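Side-chain contacts in Thiol:disulfide interchange protein DsbA (Pseudomonas aeruginosa, PDB 4ZL8), which probably introduces disulfide bonds into proteins of the periplasm by handing on its own redox-active disulfide, as a DsbA-type member of the thioredoxin family: residues A[160-165]-A[184-189]; A[164-169]-A[173-178]. The protein carries 1 engineered substitution. One frame throughout, in Å; residues are numbered along the deposited sequence.

Contact 1. Residues A[160-165]-A[184-189]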
loop_
_atom_site.group_PDB
_atom_site.type_symbol
_atom_site.label_atom_id
_atom_site.label_comp_id
_atom_site.label_asym_id
_atom_site.label_seq_id
_atom_site.Cartn_x
_atom_site.Cartn_y
_atom_site.Cartn_z
ATOM N N GLY A 160 2.812 -12.549 -2.734
ATOM C CA GLY A 160 3.718 -12.396 -3.863
ATOM C C GLY A 160 3.292 -13.186 -5.092
ATOM O O GLY A 160 4.058 -13.332 -6.032
ATOM N N LYS A 161 2.059 -13.692 -5.069
ATOM C CA LYS A 161 1.629 -14.720 -6.014
ATOM C C LYS A 161 0.346 -14.391 -6.773
ATOM O O LYS A 161 0.174 -14.887 -7.885
ATOM C CB LYS A 161 1.401 -16.056 -5.264
ATOM C CG LYS A 161 2.669 -16.774 -4.864
ATOM C CD LYS A 161 2.345 -18.034 -4.067
ATOM C CE LYS A 161 3.559 -18.517 -3.296
ATOM N NZ LYS A 161 3.247 -19.586 -2.312
ATOM N N TYR A 162 -0.594 -13.682 -6.151
ATOM C CA TYR A 162 -1.929 -13.519 -6.732
ATOM C C TYR A 162 -2.251 -12.042 -6.827
ATOM O O TYR A 162 -2.182 -11.325 -5.820
ATOM C CB TYR A 162 -3.000 -14.204 -5.871
ATOM C CG TYR A 162 -2.674 -15.612 -5.478
ATOM C CD1 TYR A 162 -2.721 -16.643 -6.397
ATOM C CD2 TYR A 162 -2.310 -15.906 -4.173
ATOM C CE1 TYR A 162 -2.419 -17.949 -6.021
ATOM C CE2 TYR A 162 -2.003 -17.185 -3.796
ATOM C CZ TYR A 162 -2.061 -18.195 -4.725
ATOM O OH TYR A 162 -1.774 -19.480 -4.368
ATOM N N ARG A 163 -2.625 -11.581 -8.023
ATOM C CA ARG A 163 -2.930 -10.161 -8.232
ATOM C C ARG A 163 -4.391 -9.996 -8.583
ATOM O O ARG A 163 -4.927 -10.756 -9.385
ATOM C CB ARG A 163 -2.043 -9.584 -9.334
ATOM C CG ARG A 163 -2.134 -8.079 -9.489
ATOM C CD ARG A 163 -1.373 -7.573 -10.714
ATOM N NE ARG A 163 -1.965 -8.043 -11.949
ATOM C CZ ARG A 163 -1.293 -8.518 -12.991
ATOM N NH1 ARG A 163 -1.957 -8.895 -14.058
ATOM N NH2 ARG A 163 0.038 -8.641 -12.973
ATOM N N PHE A 164 -5.026 -8.991 -7.993
ATOM C CA PHE A 164 -6.445 -8.735 -8.249
ATOM C C PHE A 164 -6.778 -7.298 -7.894
ATOM O O PHE A 164 -6.019 -6.639 -7.195
ATOM C CB PHE A 164 -7.351 -9.726 -7.503
ATOM C CG PHE A 164 -7.090 -9.843 -6.025
ATOM C CD1 PHE A 164 -6.026 -10.602 -5.560
ATOM C CD2 PHE A 164 -7.938 -9.230 -5.085
ATOM C CE1 PHE A 164 -5.788 -10.743 -4.203
ATOM C CE2 PHE A 164 -7.706 -9.389 -3.721
ATOM C CZ PHE A 164 -6.623 -10.135 -3.289
ATOM N N ASP A 165 -7.894 -6.794 -8.408
ATOM C CA ASP A 165 -8.290 -5.440 -8.054
ATOM C C ASP A 165 -9.790 -5.390 -7.831
ATOM O O ASP A 165 -10.455 -6.434 -7.869
ATOM C CB ASP A 165 -7.773 -4.408 -9.073
ATOM C CG ASP A 165 -8.267 -4.640 -10.478
ATOM O OD1 ASP A 165 -9.412 -5.071 -10.669
ATOM O OD2 ASP A 165 -7.529 -4.287 -11.435
ATOM N N GLU A 184 -6.345 -18.214 2.904
ATOM C CA GLU A 184 -6.567 -19.603 3.294
ATOM C C GLU A 184 -5.834 -20.583 2.374
ATOM O O GLU A 184 -5.306 -21.588 2.825
ATOM C CB GLU A 184 -8.063 -19.934 3.327
ATOM C CG GLU A 184 -8.855 -19.185 4.407
ATOM C CD GLU A 184 -8.556 -19.597 5.822
ATOM O OE1 GLU A 184 -7.845 -20.598 6.075
ATOM O OE2 GLU A 184 -9.043 -18.886 6.722
ATOM N N LYS A 185 -5.796 -20.280 1.090
ATOM C CA LYS A 185 -5.101 -21.124 0.122
ATOM C C LYS A 185 -3.629 -21.244 0.529
ATOM O O LYS A 185 -3.054 -22.345 0.546
ATOM C CB LYS A 185 -5.252 -20.517 -1.275
ATOM C CG LYS A 185 -4.584 -21.317 -2.378
ATOM C CD LYS A 185 -4.879 -20.704 -3.743
ATOM C CE LYS A 185 -4.190 -21.427 -4.903
ATOM N NZ LYS A 185 -4.790 -22.751 -5.212
ATOM N N GLU A 186 -3.033 -20.106 0.864
ATOM C CA GLU A 186 -1.629 -20.092 1.202
ATOM C C GLU A 186 -1.386 -20.727 2.576
ATOM O O GLU A 186 -0.359 -21.375 2.780
ATOM C CB GLU A 186 -1.098 -18.666 1.144
ATOM C CG GLU A 186 -1.030 -18.092 -0.255
ATOM C CD GLU A 186 -0.148 -18.920 -1.130
ATOM O OE1 GLU A 186 -0.661 -19.697 -1.948
ATOM O OE2 GLU A 186 1.079 -18.838 -0.948
ATOM N N ARG A 187 -2.317 -20.562 3.515
ATOM C CA ARG A 187 -2.177 -21.197 4.826
ATOM C C ARG A 187 -2.203 -22.716 4.714
ATOM O O ARG A 187 -1.520 -23.415 5.464
ATOM C CB ARG A 187 -3.263 -20.705 5.792
ATOM C CG ARG A 187 -3.062 -21.167 7.217
ATOM C CD ARG A 187 -4.078 -20.570 8.174
ATOM N NE ARG A 187 -3.894 -19.126 8.346
ATOM C CZ ARG A 187 -4.743 -18.176 7.960
ATOM N NH1 ARG A 187 -5.901 -18.464 7.354
ATOM N NH2 ARG A 187 -4.445 -16.915 8.193
ATOM N N ALA A 188 -3.003 -23.237 3.796
ATOM C CA ALA A 188 -3.123 -24.670 3.597
ATOM C C ALA A 188 -1.925 -25.275 2.861
ATOM O O ALA A 188 -1.743 -26.492 2.877
ATOM C CB ALA A 188 -4.402 -24.967 2.838
ATOM N N ALA A 189 -1.120 -24.436 2.216
ATOM C CA ALA A 189 -0.044 -24.935 1.362
ATOM C C ALA A 189 1.132 -25.511 2.139
ATOM O O ALA A 189 1.489 -25.042 3.230
ATOM C CB ALA A 189 0.443 -23.826 0.448
#

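Contact 2. Residues A[164-169]-A[173-178]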
loop_
_atom_site.group_PDB
_atom_site.type_symbol
_atom_site.label_atom_id
_atom_site.label_comp_id
_atom_site.label_asym_id
_atom_site.label_seq_id
_atom_site.Cartn_x
_atom_site.Cartn_y
_atom_site.Cartn_z
ATOM N N PHE A 164 -5.026 -8.991 -7.993
ATOM C CA PHE A 164 -6.445 -8.735 -8.249
ATOM C C PHE A 164 -6.778 -7.298 -7.894
ATOM O O PHE A 164 -6.019 -6.639 -7.195
ATOM C CB PHE A 164 -7.351 -9.726 -7.503
ATOM C CG PHE A 164 -7.090 -9.843 -6.025
ATOM C CD1 PHE A 164 -6.026 -10.602 -5.560
ATOM C CD2 PHE A 164 -7.938 -9.230 -5.085
ATOM C CE1 PHE A 164 -5.788 -10.743 -4.203
ATOM C CE2 PHE A 164 -7.706 -9.389 -3.721
ATOM C CZ PHE A 164 -6.623 -10.135 -3.289
ATOM N N ASP A 165 -7.894 -6.794 -8.408
ATOM C CA ASP A 165 -8.290 -5.440 -8.054
ATOM C C ASP A 165 -9.790 -5.390 -7.831
ATOM O O ASP A 165 -10.455 -6.434 -7.869
ATOM C CB ASP A 165 -7.773 -4.408 -9.073
ATOM C CG ASP A 165 -8.267 -4.640 -10.478
ATOM O OD1 ASP A 165 -9.412 -5.071 -10.669
ATOM O OD2 ASP A 165 -7.529 -4.287 -11.435
ATOM N N ILE A 166 -10.341 -4.216 -7.562
ATOM C CA ILE A 166 -11.738 -4.143 -7.194
ATOM C C ILE A 166 -12.607 -4.571 -8.363
ATOM O O ILE A 166 -13.620 -5.252 -8.191
ATOM C CB ILE A 166 -12.109 -2.752 -6.657
ATOM C CG1 ILE A 166 -11.324 -2.477 -5.361
ATOM C CG2 ILE A 166 -13.604 -2.655 -6.431
ATOM C CD1 ILE A 166 -11.449 -1.062 -4.836
ATOM N N GLY A 167 -12.209 -4.188 -9.570
ATOM C CA GLY A 167 -12.976 -4.535 -10.753
ATOM C C GLY A 167 -12.968 -6.033 -11.020
ATOM O O GLY A 167 -14.014 -6.624 -11.320
ATOM N N SER A 168 -11.808 -6.657 -10.899
ATOM C CA SER A 168 -11.705 -8.084 -11.176
ATOM C C SER A 168 -12.442 -8.909 -10.121
ATOM O O SER A 168 -13.077 -9.905 -10.458
ATOM C CB SER A 168 -10.253 -8.527 -11.347
ATOM O OG SER A 168 -9.557 -8.584 -10.116
ATOM N N ALA A 169 -12.361 -8.490 -8.859
ATOM C CA ALA A 169 -13.053 -9.219 -7.787
ATOM C C ALA A 169 -14.559 -9.026 -7.835
ATOM O O ALA A 169 -15.310 -9.911 -7.410
ATOM C CB ALA A 169 -12.526 -8.795 -6.447
ATOM N N GLU A 173 -16.270 -5.270 -1.215
ATOM C CA GLU A 173 -16.394 -6.393 -0.279
ATOM C C GLU A 173 -15.822 -7.641 -0.897
ATOM O O GLU A 173 -15.173 -8.456 -0.228
ATOM C CB GLU A 173 -17.860 -6.732 0.015
ATOM C CG GLU A 173 -18.771 -5.638 0.501
ATOM C CD GLU A 173 -20.238 -6.047 0.375
ATOM O OE1 GLU A 173 -21.074 -5.172 0.105
ATOM O OE2 GLU A 173 -20.549 -7.251 0.537
ATOM N N GLU A 174 -16.135 -7.831 -2.171
ATOM C CA GLU A 174 -15.699 -9.014 -2.893
ATOM C C GLU A 174 -14.173 -9.078 -2.911
ATOM O O GLU A 174 -13.593 -10.157 -2.879
ATOM C CB GLU A 174 -16.245 -8.994 -4.328
ATOM C CG GLU A 174 -17.746 -9.213 -4.449
ATOM C CD GLU A 174 -18.586 -7.985 -4.133
ATOM O OE1 GLU A 174 -18.040 -6.883 -3.897
ATOM O OE2 GLU A 174 -19.835 -8.114 -4.143
ATOM N N THR A 175 -13.510 -7.921 -2.988
ATOM C CA THR A 175 -12.050 -7.866 -2.986
ATOM C C THR A 175 -11.477 -8.461 -1.695
ATOM O O THR A 175 -10.476 -9.210 -1.719
ATOM C CB THR A 175 -11.562 -6.415 -3.178
ATOM O OG1 THR A 175 -12.062 -5.916 -4.420
ATOM C CG2 THR A 175 -10.057 -6.313 -3.226
ATOM N N LEU A 176 -12.094 -8.138 -0.564
ATOM C CA LEU A 176 -11.632 -8.662 0.720
ATOM C C LEU A 176 -11.986 -10.131 0.880
ATOM O O LEU A 176 -11.202 -10.895 1.456
ATOM C CB LEU A 176 -12.292 -7.900 1.861
ATOM C CG LEU A 176 -12.235 -6.380 1.929
ATOM C CD1 LEU A 176 -12.934 -5.915 3.214
ATOM C CD2 LEU A 176 -10.823 -5.906 1.871
ATOM N N LYS A 177 -13.149 -10.553 0.401
ATOM C CA LYS A 177 -13.475 -11.978 0.444
ATOM C C LYS A 177 -12.494 -12.779 -0.380
ATOM O O LYS A 177 -12.093 -13.881 0.010
ATOM C CB LYS A 177 -14.889 -12.234 -0.070
ATOM C CG LYS A 177 -15.978 -11.703 0.788
ATOM C CD LYS A 177 -17.350 -12.060 0.196
ATOM C CE LYS A 177 -18.468 -11.486 1.023
ATOM N NZ LYS A 177 -19.771 -11.730 0.362
ATOM N N LEU A 178 -12.111 -12.263 -1.540
ATOM C CA LEU A 178 -11.139 -12.937 -2.380
ATOM C C LEU A 178 -9.784 -12.974 -1.687
ATOM O O LEU A 178 -9.110 -14.019 -1.674
ATOM C CB LEU A 178 -11.100 -12.249 -3.749
ATOM C CG LEU A 178 -10.005 -12.729 -4.696
ATOM C CD1 LEU A 178 -10.055 -14.223 -4.974
ATOM C CD2 LEU A 178 -10.111 -11.953 -6.001
#

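Contact 1. Residues A[160-165]-A[184-189]
Glu186 meets Lys161 and Tyr162 with its two carboxylate oxygens, one for each. Its OE2 takes a salt bridge from Lys161, NZ to OE2 2.7 Å, and the ammonium comes in on the syn lone pair, the side of the other oxygen. Its OE1 accepts from the phenol of Tyr162, OH to OE1 also 2.7 Å, but this hydroxyl arrives from above the carboxylate plane, 42° out of it. Ring and carboxylate planes stand 72° apart, with Glu186 CG level with the ring at its edge and 3.8 Å from Tyr162 CE2. A bend at chi2 of Glu186 (-59°) folds the carboxylate back toward the strand, where it can reach both donors. Asn159 adds a further hydrogen bond to OE2, so three donors, one of them an ammonium, hold this buried acid in place and would probably favour its ionised form.

This is the close-packed part. Here Lys161 CB lies 3.8 Å above the centre of the Tyr162 ring, covering one face, while Leu182 of helix 172-188 and Glu14 of strand 13-14 also touch the tyrosine. The solvent side is looser: Lys185 lays its aliphatic chain across the phenol end at about a right angle, but the residue is exposed and was modelled in two conformers, so this approach holds for one of them only and is doubtful.

Lys161 and Tyr162 stand together opposite Val158 in a classic beta bulge, consistent with both pointing toward the helix. The arrangement pins the last turn of helix 172-188 to the bulged start of strand 162-165, at the C-terminal end of a thioredoxin fold, where the final helix packs against the central sheet.

Contact 2. Residues A[164-169]-A[173-178]
The backbone leaves strand 162-165, makes the short helix 166-169 and enters helix 172-188, bringing Ala169 and Thr175 to 5.1 Å between their CA atoms. This strand-to-helix turn of the thioredoxin fold begins with a capping box: Ser168 N gives a hydrogen bond to Asp165 OD1 at 2.9 Å, nearly along the C-O axis of the carboxylate, and Asp165 N returns one to Ser168 OG at 3.0 Å with an almost straight N-H, 174°.

Across the turn the packing is mostly apolar. The Phe164 ring carries Leu178 over one face, CG offset toward the rim and 4.2 Å from the centroid in a CH-pi contact. Phe164 takes a chi1 of 53°, with CG between the backbone N and the carbonyl carbon; this turns the ring toward helix 172-188, and Leu178 CD2 lies 3.6 Å from Phe164 CD2. Met156 and Val158 of the neighbouring strand and Tyr12 also pack on this phenylalanine.

Thr175 uses both of its branches against residues 164-169. Its methyl CG2 lies against the Phe164 ring, whereas OG1 points to the short helix and is hydrogen-bonded to Gly171 O, just before the start of its own helix, so this buried hydroxyl is satisfied. Ile166 crosses it at about a right angle and also touches Phe43 of helix 38-52, the helix that starts at the redox-active disulfide. The methyl of Ala169 packs on both neighbours: CB sits 3.6 Å from Thr175 OG1 and 4.0 Å from Leu178 CD2.

How the contacts relate
Followed from the N terminus, the chain passes through strand 162-165, turns over the short helix 166-169 and runs back along helix 172-188 to its C-terminal end. Contact 2 closes the tight inner loop, its segments only four residues apart, and joins the end of the strand to the first turns of the helix. Contact 1 closes the wider loop, joining the bulged start of the strand to the last turn. Contact 2 therefore nests inside contact 1, overlapping it in sequence at Phe164 and Asp165, and their centres lie 13 Å apart. They hold the last helix at different points, by apolar packing at one end and by a salt bridge and a phenol hydrogen bond at the other.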